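Local coordinates for protein acidocalcisomal pyrophosphatase (Trypanosoma brucei brucei, PDB 5C5V) that probably hydrolyses inorganic pyrophosphate to phosphate with the help of magnesium ions, as a soluble family I type enzyme that here holds imidodiphosphate, at residues A[156-161]-A[196-201]; A[202-207]-A[321-326]. All blocks are in the same frame, centred on the assembly; numbering follows the deposited sequence.

Contact 1. Residues A[156-161]-A[196-201]; sequences CEIPKW and WNYGAF. With 2PN (imidodiphosphoric acid), chain C.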
ATOM      1  N   CYS A 156      -8.024 -21.932  -2.908  1.00 51.09           N
ATOM      2  CA  CYS A 156      -8.958 -21.508  -1.877  1.00 51.34           C
ATOM      3  C   CYS A 156     -10.186 -22.413  -1.837  1.00 52.64           C
ATOM      4  O   CYS A 156     -10.944 -22.495  -2.798  1.00 53.69           O
ATOM      5  CB  CYS A 156      -9.393 -20.059  -2.088  1.00 50.63           C
ATOM      6  SG  CYS A 156     -10.569 -19.473  -0.830  1.00 51.07           S
ATOM      7  N   GLU A 157     -10.368 -23.084  -0.709  1.00 50.46           N
ATOM      8  CA  GLU A 157     -11.548 -23.901  -0.440  1.00 52.00           C
ATOM      9  C   GLU A 157     -12.590 -23.088   0.338  1.00 52.40           C
ATOM     10  O   GLU A 157     -13.794 -23.181   0.082  1.00 53.93           O
ATOM     11  CB  GLU A 157     -11.149 -25.152   0.347  1.00 52.54           C
ATOM     12  CG  GLU A 157     -10.169 -26.044  -0.412  1.00 52.46           C
ATOM     13  CD  GLU A 157      -9.496 -27.117   0.443  1.00 52.67           C
ATOM     14  OE1 GLU A 157      -9.183 -26.853   1.632  1.00 51.88           O
ATOM     15  OE2 GLU A 157      -9.258 -28.227  -0.097  1.00 53.30           O
ATOM     16  N   ILE A 158     -12.120 -22.294   1.298  1.00 51.92           N
ATOM     17  CA  ILE A 158     -13.015 -21.533   2.165  1.00 52.28           C
ATOM     18  C   ILE A 158     -12.677 -20.049   2.220  1.00 50.76           C
ATOM     19  O   ILE A 158     -11.727 -19.632   2.891  1.00 49.67           O
ATOM     20  CB  ILE A 158     -13.004 -22.108   3.579  1.00 52.75           C
ATOM     21  CG1 ILE A 158     -13.413 -23.581   3.522  1.00 53.88           C
ATOM     22  CG2 ILE A 158     -13.931 -21.302   4.507  1.00 53.30           C
ATOM     23  CD1 ILE A 158     -13.367 -24.255   4.861  1.00 54.53           C
ATOM     24  N   PRO A 159     -13.472 -19.241   1.529  1.00 52.29           N
ATOM     25  CA  PRO A 159     -13.153 -17.825   1.454  1.00 50.98           C
ATOM     26  C   PRO A 159     -13.241 -17.125   2.803  1.00 50.68           C
ATOM     27  O   PRO A 159     -13.953 -17.545   3.713  1.00 51.73           O
ATOM     28  CB  PRO A 159     -14.210 -17.280   0.489  1.00 51.52           C
ATOM     29  CG  PRO A 159     -14.640 -18.474  -0.305  1.00 52.72           C
ATOM     30  CD  PRO A 159     -14.642 -19.573   0.708  1.00 53.75           C
ATOM     31  N   LYS A 160     -12.466 -16.058   2.898  1.00 53.16           N
ATOM     32  CA  LYS A 160     -12.504 -15.120   3.997  1.00 52.82           C
ATOM     33  C   LYS A 160     -13.955 -14.788   4.384  1.00 53.81           C
ATOM     34  O   LYS A 160     -14.793 -14.528   3.509  1.00 54.11           O
ATOM     35  CB  LYS A 160     -11.736 -13.866   3.564  1.00 51.48           C
ATOM     36  CG  LYS A 160     -11.326 -12.899   4.637  1.00 50.94           C
ATOM     37  CD  LYS A 160     -10.597 -11.743   3.957  1.00 50.10           C
ATOM     38  CE  LYS A 160     -10.013 -10.778   4.941  1.00 49.20           C
ATOM     39  NZ  LYS A 160      -8.849 -11.392   5.564  1.00 49.33           N
ATOM     40  N   TRP A 161     -14.246 -14.843   5.683  1.00 53.34           N
ATOM     41  CA  TRP A 161     -15.549 -14.448   6.237  1.00 54.34           C
ATOM     42  C   TRP A 161     -16.691 -15.417   5.943  1.00 56.36           C
ATOM     43  O   TRP A 161     -17.851 -15.019   5.985  1.00 57.24           O
ATOM     44  CB  TRP A 161     -15.958 -13.064   5.718  1.00 53.57           C
ATOM     45  CG  TRP A 161     -14.936 -12.008   5.953  1.00 52.08           C
ATOM     46  CD1 TRP A 161     -14.193 -11.823   7.076  1.00 51.62           C
ATOM     47  CD2 TRP A 161     -14.523 -11.006   5.022  1.00 50.73           C
ATOM     48  NE1 TRP A 161     -13.347 -10.752   6.913  1.00 50.56           N
ATOM     49  CE2 TRP A 161     -13.530 -10.235   5.655  1.00 50.12           C
ATOM     50  CE3 TRP A 161     -14.889 -10.693   3.707  1.00 50.76           C
ATOM     51  CZ2 TRP A 161     -12.897  -9.168   5.020  1.00 49.21           C
ATOM     52  CZ3 TRP A 161     -14.257  -9.637   3.076  1.00 49.85           C
ATOM     53  CH2 TRP A 161     -13.276  -8.882   3.738  1.00 49.19           C
ATOM     54  N   TRP A 196      -9.850 -15.792   7.428  1.00 52.73           N
ATOM     55  CA  TRP A 196      -8.858 -15.640   6.374  1.00 51.79           C
ATOM     56  C   TRP A 196      -9.209 -16.632   5.274  1.00 52.59           C
ATOM     57  O   TRP A 196      -9.966 -17.575   5.510  1.00 53.40           O
ATOM     58  CB  TRP A 196      -7.448 -15.898   6.902  1.00 51.21           C
ATOM     59  CG  TRP A 196      -7.168 -15.131   8.152  1.00 50.95           C
ATOM     60  CD1 TRP A 196      -6.615 -13.900   8.239  1.00 50.20           C
ATOM     61  CD2 TRP A 196      -7.469 -15.539   9.493  1.00 51.31           C
ATOM     62  NE1 TRP A 196      -6.547 -13.503   9.554  1.00 50.29           N
ATOM     63  CE2 TRP A 196      -7.061 -14.498  10.345  1.00 50.93           C
ATOM     64  CE3 TRP A 196      -8.034 -16.687  10.054  1.00 52.42           C
ATOM     65  CZ2 TRP A 196      -7.199 -14.567  11.731  1.00 51.29           C
ATOM     66  CZ3 TRP A 196      -8.175 -16.758  11.430  1.00 52.78           C
ATOM     67  CH2 TRP A 196      -7.759 -15.704  12.255  1.00 52.14           C
ATOM     68  N   ASN A 197      -8.675 -16.420   4.076  1.00 50.66           N
ATOM     69  CA  ASN A 197      -8.848 -17.386   3.011  1.00 51.28           C
ATOM     70  C   ASN A 197      -8.171 -18.672   3.422  1.00 51.59           C
ATOM     71  O   ASN A 197      -6.978 -18.672   3.730  1.00 50.97           O
ATOM     72  CB  ASN A 197      -8.259 -16.886   1.696  1.00 50.80           C
ATOM     73  CG  ASN A 197      -8.954 -15.656   1.180  1.00 50.48           C
ATOM     74  OD1 ASN A 197     -10.168 -15.648   1.003  1.00 50.95           O
ATOM     75  ND2 ASN A 197      -8.184 -14.609   0.920  1.00 49.54           N
ATOM     76  N   TYR A 198      -8.936 -19.757   3.414  1.00 49.97           N
ATOM     77  CA  TYR A 198      -8.445 -21.049   3.831  1.00 50.45           C
ATOM     78  C   TYR A 198      -8.506 -22.044   2.669  1.00 51.31           C
ATOM     79  O   TYR A 198      -9.444 -22.024   1.878  1.00 51.99           O
ATOM     80  CB  TYR A 198      -9.262 -21.557   5.014  1.00 51.41           C
ATOM     81  CG  TYR A 198      -8.790 -22.877   5.561  1.00 51.78           C
ATOM     82  CD1 TYR A 198      -7.713 -22.946   6.439  1.00 50.88           C
ATOM     83  CD2 TYR A 198      -9.410 -24.060   5.190  1.00 52.92           C
ATOM     84  CE1 TYR A 198      -7.279 -24.163   6.940  1.00 51.15           C
ATOM     85  CE2 TYR A 198      -8.980 -25.280   5.684  1.00 53.15           C
ATOM     86  CZ  TYR A 198      -7.922 -25.321   6.555  1.00 52.29           C
ATOM     87  OH  TYR A 198      -7.500 -26.524   7.050  1.00 52.88           O
ATOM     88  N   GLY A 199      -7.504 -22.908   2.565  1.00 50.36           N
ATOM     89  CA  GLY A 199      -7.477 -23.883   1.491  1.00 51.08           C
ATOM     90  C   GLY A 199      -6.305 -24.834   1.582  1.00 50.94           C
ATOM     91  O   GLY A 199      -5.931 -25.279   2.659  1.00 50.90           O
ATOM     92  N   ALA A 200      -5.711 -25.145   0.438  1.00 51.04           N
ATOM     93  CA  ALA A 200      -4.673 -26.158   0.401  1.00 51.11           C
ATOM     94  C   ALA A 200      -3.662 -25.906  -0.709  1.00 50.95           C
ATOM     95  O   ALA A 200      -3.913 -25.123  -1.635  1.00 50.79           O
ATOM     96  CB  ALA A 200      -5.302 -27.533   0.235  1.00 52.18           C
ATOM     97  N   PHE A 201      -2.508 -26.550  -0.587  1.00 51.08           N
ATOM     98  CA  PHE A 201      -1.507 -26.526  -1.634  1.00 51.37           C
ATOM     99  C   PHE A 201      -1.662 -27.773  -2.493  1.00 52.41           C
ATOM    100  O   PHE A 201      -1.665 -28.892  -1.968  1.00 52.86           O
ATOM    101  CB  PHE A 201      -0.084 -26.458  -1.046  1.00 50.92           C
ATOM    102  CG  PHE A 201       0.253 -25.131  -0.406  1.00 50.33           C
ATOM    103  CD1 PHE A 201       0.392 -23.985  -1.178  1.00 50.01           C
ATOM    104  CD2 PHE A 201       0.428 -25.028   0.961  1.00 49.98           C
ATOM    105  CE1 PHE A 201       0.703 -22.765  -0.597  1.00 49.41           C
ATOM    106  CE2 PHE A 201       0.741 -23.801   1.551  1.00 49.08           C
ATOM    107  CZ  PHE A 201       0.882 -22.674   0.762  1.00 48.87           C
TER
HETATM  108  P1  2PN C 501     -10.609 -30.105   9.350  1.00 55.18           P
HETATM  109  O1  2PN C 501     -11.586 -31.107   8.681  1.00 56.48           O
HETATM  110  O2  2PN C 501      -9.599 -30.910  10.211  1.00 54.34           O
HETATM  111  O3  2PN C 501     -11.428 -29.065  10.166  1.00 55.50           O
HETATM  112  N1  2PN C 501      -9.835 -29.260   8.184  1.00 54.44           N
HETATM  113  P2  2PN C 501      -8.698 -29.881   7.181  0.75 54.10           P
HETATM  114  O4  2PN C 501      -9.241 -31.165   6.454  1.00 55.20           O
HETATM  115  O5  2PN C 501      -7.512 -30.271   8.042  1.00 52.94           O
HETATM  116  O6  2PN C 501      -8.312 -28.881   6.182  1.00 53.27           O
HETATM  117  O   HOH W   1      -7.296 -13.304   4.229  1.00 52.14           O

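Contact 2. Residues A[202-207]-A[321-326]; sequences PQTWES and KVIDES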
ATOM      1  N   PRO A 202      -1.757 -27.593  -3.814  1.00 50.58           N
ATOM      2  CA  PRO A 202      -1.810 -28.763  -4.696  1.00 51.60           C
ATOM      3  C   PRO A 202      -0.501 -29.551  -4.650  1.00 51.90           C
ATOM      4  O   PRO A 202       0.515 -28.985  -4.242  1.00 51.51           O
ATOM      5  CB  PRO A 202      -2.042 -28.148  -6.084  1.00 51.94           C
ATOM      6  CG  PRO A 202      -1.452 -26.781  -5.982  1.00 50.97           C
ATOM      7  CD  PRO A 202      -1.753 -26.328  -4.568  1.00 50.18           C
ATOM      8  N   GLN A 203      -0.538 -30.828  -5.039  1.00 51.35           N
ATOM      9  CA  GLN A 203       0.666 -31.662  -5.164  1.00 52.01           C
ATOM     10  C   GLN A 203       1.407 -31.789  -3.832  1.00 51.51           C
ATOM     11  O   GLN A 203       2.638 -31.857  -3.792  1.00 51.57           O
ATOM     12  CB  GLN A 203       1.597 -31.109  -6.248  1.00 52.24           C
ATOM     13  CG  GLN A 203       0.892 -30.905  -7.591  1.00 52.62           C
ATOM     14  CD  GLN A 203       1.826 -30.478  -8.728  1.00 53.08           C
ATOM     15  OE1 GLN A 203       2.841 -29.800  -8.515  1.00 52.87           O
ATOM     16  NE2 GLN A 203       1.483 -30.890  -9.945  1.00 53.75           N
ATOM     17  N   THR A 204       0.637 -31.802  -2.745  1.00 52.11           N
ATOM     18  CA  THR A 204       1.156 -32.144  -1.424  1.00 51.83           C
ATOM     19  C   THR A 204       0.239 -33.161  -0.772  1.00 52.13           C
ATOM     20  O   THR A 204      -0.935 -33.281  -1.136  1.00 52.48           O
ATOM     21  CB  THR A 204       1.261 -30.921  -0.486  1.00 50.66           C
ATOM     22  OG1 THR A 204      -0.053 -30.394  -0.263  1.00 50.32           O
ATOM     23  CG2 THR A 204       2.148 -29.843  -1.081  1.00 50.38           C
ATOM     24  N   TRP A 205       0.758 -33.853   0.229  1.00 52.83           N
ATOM     25  CA  TRP A 205      -0.027 -34.831   0.950  1.00 53.29           C
ATOM     26  C   TRP A 205       0.556 -35.057   2.349  1.00 53.01           C
ATOM     27  O   TRP A 205       1.757 -35.338   2.500  1.00 52.98           O
ATOM     28  CB  TRP A 205      -0.089 -36.143   0.151  1.00 54.28           C
ATOM     29  CG  TRP A 205      -0.838 -37.268   0.811  1.00 54.86           C
ATOM     30  CD1 TRP A 205      -2.127 -37.252   1.270  1.00 54.87           C
ATOM     31  CD2 TRP A 205      -0.338 -38.587   1.062  1.00 55.38           C
ATOM     32  NE1 TRP A 205      -2.451 -38.476   1.806  1.00 55.45           N
ATOM     33  CE2 TRP A 205      -1.370 -39.313   1.688  1.00 55.75           C
ATOM     34  CE3 TRP A 205       0.889 -39.217   0.835  1.00 55.68           C
ATOM     35  CZ2 TRP A 205      -1.212 -40.647   2.082  1.00 56.37           C
ATOM     36  CZ3 TRP A 205       1.039 -40.544   1.224  1.00 56.37           C
ATOM     37  CH2 TRP A 205      -0.002 -41.239   1.838  1.00 56.52           C
ATOM     38  N   GLU A 206      -0.285 -34.922   3.370  1.00 55.21           N
ATOM     39  CA  GLU A 206       0.129 -35.239   4.735  1.00 55.05           C
ATOM     40  C   GLU A 206       0.094 -36.755   4.909  1.00 55.78           C
ATOM     41  O   GLU A 206      -0.906 -37.325   5.352  1.00 56.12           O
ATOM     42  CB  GLU A 206      -0.772 -34.549   5.763  1.00 54.55           C
ATOM     43  CG  GLU A 206      -0.791 -33.030   5.648  1.00 53.77           C
ATOM     44  CD  GLU A 206       0.375 -32.359   6.361  1.00 53.20           C
ATOM     45  OE1 GLU A 206       1.437 -32.993   6.523  1.00 53.61           O
ATOM     46  OE2 GLU A 206       0.229 -31.184   6.771  1.00 52.78           O
ATOM     47  N   SER A 207       1.203 -37.390   4.546  1.00 56.13           N
ATOM     48  CA  SER A 207       1.297 -38.842   4.456  1.00 57.06           C
ATOM     49  C   SER A 207       0.896 -39.585   5.729  1.00 57.07           C
ATOM     50  O   SER A 207       1.344 -39.258   6.827  1.00 56.42           O
ATOM     51  CB  SER A 207       2.726 -39.237   4.086  1.00 57.24           C
ATOM     52  OG  SER A 207       2.852 -40.637   4.074  1.00 58.24           O
ATOM     53  N   LYS A 321      10.409 -26.112   3.797  1.00 56.66           N
ATOM     54  CA  LYS A 321      10.886 -27.493   3.944  1.00 57.03           C
ATOM     55  C   LYS A 321       9.703 -28.429   4.117  1.00 56.75           C
ATOM     56  O   LYS A 321       9.629 -29.462   3.460  1.00 57.61           O
ATOM     57  CB  LYS A 321      11.834 -27.666   5.133  1.00 56.75           C
ATOM     58  CG  LYS A 321      13.246 -27.219   4.886  1.00 57.70           C
ATOM     59  CD  LYS A 321      14.126 -27.523   6.112  1.00 58.20           C
ATOM     60  CE  LYS A 321      15.615 -27.292   5.805  1.00 59.28           C
ATOM     61  NZ  LYS A 321      15.926 -25.810   5.702  1.00 59.19           N
ATOM     62  N   VAL A 322       8.773 -28.046   4.990  1.00 54.82           N
ATOM     63  CA  VAL A 322       7.576 -28.842   5.227  1.00 54.79           C
ATOM     64  C   VAL A 322       6.810 -29.047   3.917  1.00 55.30           C
ATOM     65  O   VAL A 322       6.340 -30.145   3.631  1.00 55.76           O
ATOM     66  CB  VAL A 322       6.644 -28.188   6.265  1.00 53.86           C
ATOM     67  CG1 VAL A 322       5.263 -28.815   6.221  1.00 54.00           C
ATOM     68  CG2 VAL A 322       7.235 -28.274   7.673  1.00 53.63           C
ATOM     69  N   ILE A 323       6.680 -27.985   3.131  1.00 54.26           N
ATOM     70  CA  ILE A 323       5.982 -28.074   1.854  1.00 54.52           C
ATOM     71  C   ILE A 323       6.747 -28.954   0.847  1.00 55.73           C
ATOM     72  O   ILE A 323       6.152 -29.792   0.169  1.00 56.36           O
ATOM     73  CB  ILE A 323       5.743 -26.682   1.269  1.00 54.20           C
ATOM     74  CG1 ILE A 323       4.715 -25.940   2.120  1.00 53.15           C
ATOM     75  CG2 ILE A 323       5.291 -26.777  -0.198  1.00 54.65           C
ATOM     76  CD1 ILE A 323       4.626 -24.466   1.806  1.00 52.73           C
ATOM     77  N   ASP A 324       8.066 -28.778   0.780  1.00 55.96           N
ATOM     78  CA  ASP A 324       8.911 -29.574  -0.108  1.00 57.25           C
ATOM     79  C   ASP A 324       8.775 -31.068   0.186  1.00 57.58           C
ATOM     80  O   ASP A 324       8.613 -31.893  -0.723  1.00 58.40           O
ATOM     81  CB  ASP A 324      10.373 -29.148   0.042  1.00 57.73           C
ATOM     82  CG  ASP A 324      11.329 -30.016  -0.776  1.00 59.51           C
ATOM     83  OD1 ASP A 324      11.152 -30.110  -2.006  1.00 60.33           O
ATOM     84  OD2 ASP A 324      12.254 -30.621  -0.184  1.00 59.58           O
ATOM     85  N   GLU A 325       8.842 -31.408   1.471  1.00 58.16           N
ATOM     86  CA  GLU A 325       8.740 -32.792   1.898  1.00 58.38           C
ATOM     87  C   GLU A 325       7.350 -33.373   1.621  1.00 58.28           C
ATOM     88  O   GLU A 325       7.238 -34.530   1.244  1.00 58.96           O
ATOM     89  CB  GLU A 325       9.095 -32.912   3.377  1.00 57.74           C
ATOM     90  CG  GLU A 325      10.552 -32.588   3.655  1.00 58.07           C
ATOM     91  CD  GLU A 325      10.893 -32.604   5.137  1.00 57.96           C
ATOM     92  OE1 GLU A 325       9.996 -32.885   5.979  1.00 57.39           O
ATOM     93  OE2 GLU A 325      12.058 -32.292   5.464  1.00 58.23           O
ATOM     94  N   SER A 326       6.294 -32.579   1.764  1.00 53.89           N
ATOM     95  CA  SER A 326       4.971 -33.105   1.431  1.00 54.13           C
ATOM     96  C   SER A 326       4.780 -33.240  -0.085  1.00 54.85           C
ATOM     97  O   SER A 326       3.881 -33.937  -0.540  1.00 55.17           O
ATOM     98  CB  SER A 326       3.857 -32.233   2.010  1.00 53.12           C
ATOM     99  OG  SER A 326       3.758 -31.023   1.282  1.00 53.12           O
TER

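Contact 1. Residues A[156-161]-A[196-201]
The ring of Y198 swings clear of its own backbone N (chi1 -178°) and runs alongside I158, whose side chain points the same way, with I158 CD1 4.0 Å from Y198 CD2. Isoleucine thus gives the ring an apolar neighbour, while the polar end reaches the ligand: Y198 OH donates to O6 of imidodiphosphate at 2.6 Å, with the phosphate oxygen in the ring plane, at its edge. In the backbone, the end of strand 152-156 and the residues after it pair antiparallel with strand 197-200 of the pyrophosphatase sheet, with a classic beta bulge where E157 and I158 both face Y198. Y198 O accepts two N-H groups, from E157 N at 2.9 Å, in the carbonyl plane but bent, and from I158 N at 2.8 Å, nearly straight; Y198 N returns a bond to I158 O. Glycine suits position 199 because its CA faces C156 and the bulge closely, leaving little room for a side chain. The carboxylate of E157 reaches along this bare backbone, OE1 3.4 Å from G199 CA, while its OE2 takes the N-H of I168. Farther on, N197 OD1 receives K160 N at 3.0 Å from above its carbonyl plane and F233 N as well, and N197 ND2 donates to E227 and T231. The long K160 chain carries NZ to G229 O and to a water 2.8 Å from NZ.

Contact 2. Residues A[202-207]-A[321-326]
The indole of W205, whose backbone N binds S326, has S207 CA over one face, 3.5 Å above the plane and offset toward the rim, while its NE1 donates to N220 OD1. The ring turns from S326 and packs on L333, farther along helix 316-336, leaving the backbone to make the bond: W205 N donates to S326 O at 3.2 Å. This bond is bent, 137° at the hydrogen, and the donor stands above the carbonyl plane. Just before it, T204 CA adds a CA-H...O contact to the same oxygen, weaker than the N-H bond, with CA to S326 O being 3.4 Å. The small side chains of T204 and S326 allow this approach. At chi1 73° S326 OG folds back over its own helix and donates to I323 O at 2.9 Å, and it comes within 3.1 Å of both T204 CB and T204 CG2. Threonine serves both sides: its methyl is turned to the helix, near I323, while OG1 is engaged with F201 O and V223 N. The irregular loop 202-207 has an inverse gamma turn centred on E206. I323 packs on Y152 and P202 on I155, both of strand 152-156, and V322 and E206 touch W257, which places the loop between helix 316-336 and strands 152-156 and 254-263.

Overall arrangement
Contact 1 comes first along the chain; its last residue, F201, is followed directly by 202-207. Their centres lie 18 Å apart, yet they touch where F201 CE2 meets I323 CD1 at 3.9 Å. Both lie in the pyrophosphatase domain and share strand 152-156, which leads into contact 1 and on which I323 and P202 of contact 2 pack through Y152 and I155. Contact 1 sits beside the ligand, with its tyrosine close to D224 and a magnesium ion, whereas 202-207 with 321-326 joins the loop beyond the strand to helix 316-336. W205 is about 6 Å, side chain to side chain, from the magnesium ligand D221. One continuous stretch therefore connects the occupied pocket with the helix packed against the sheet.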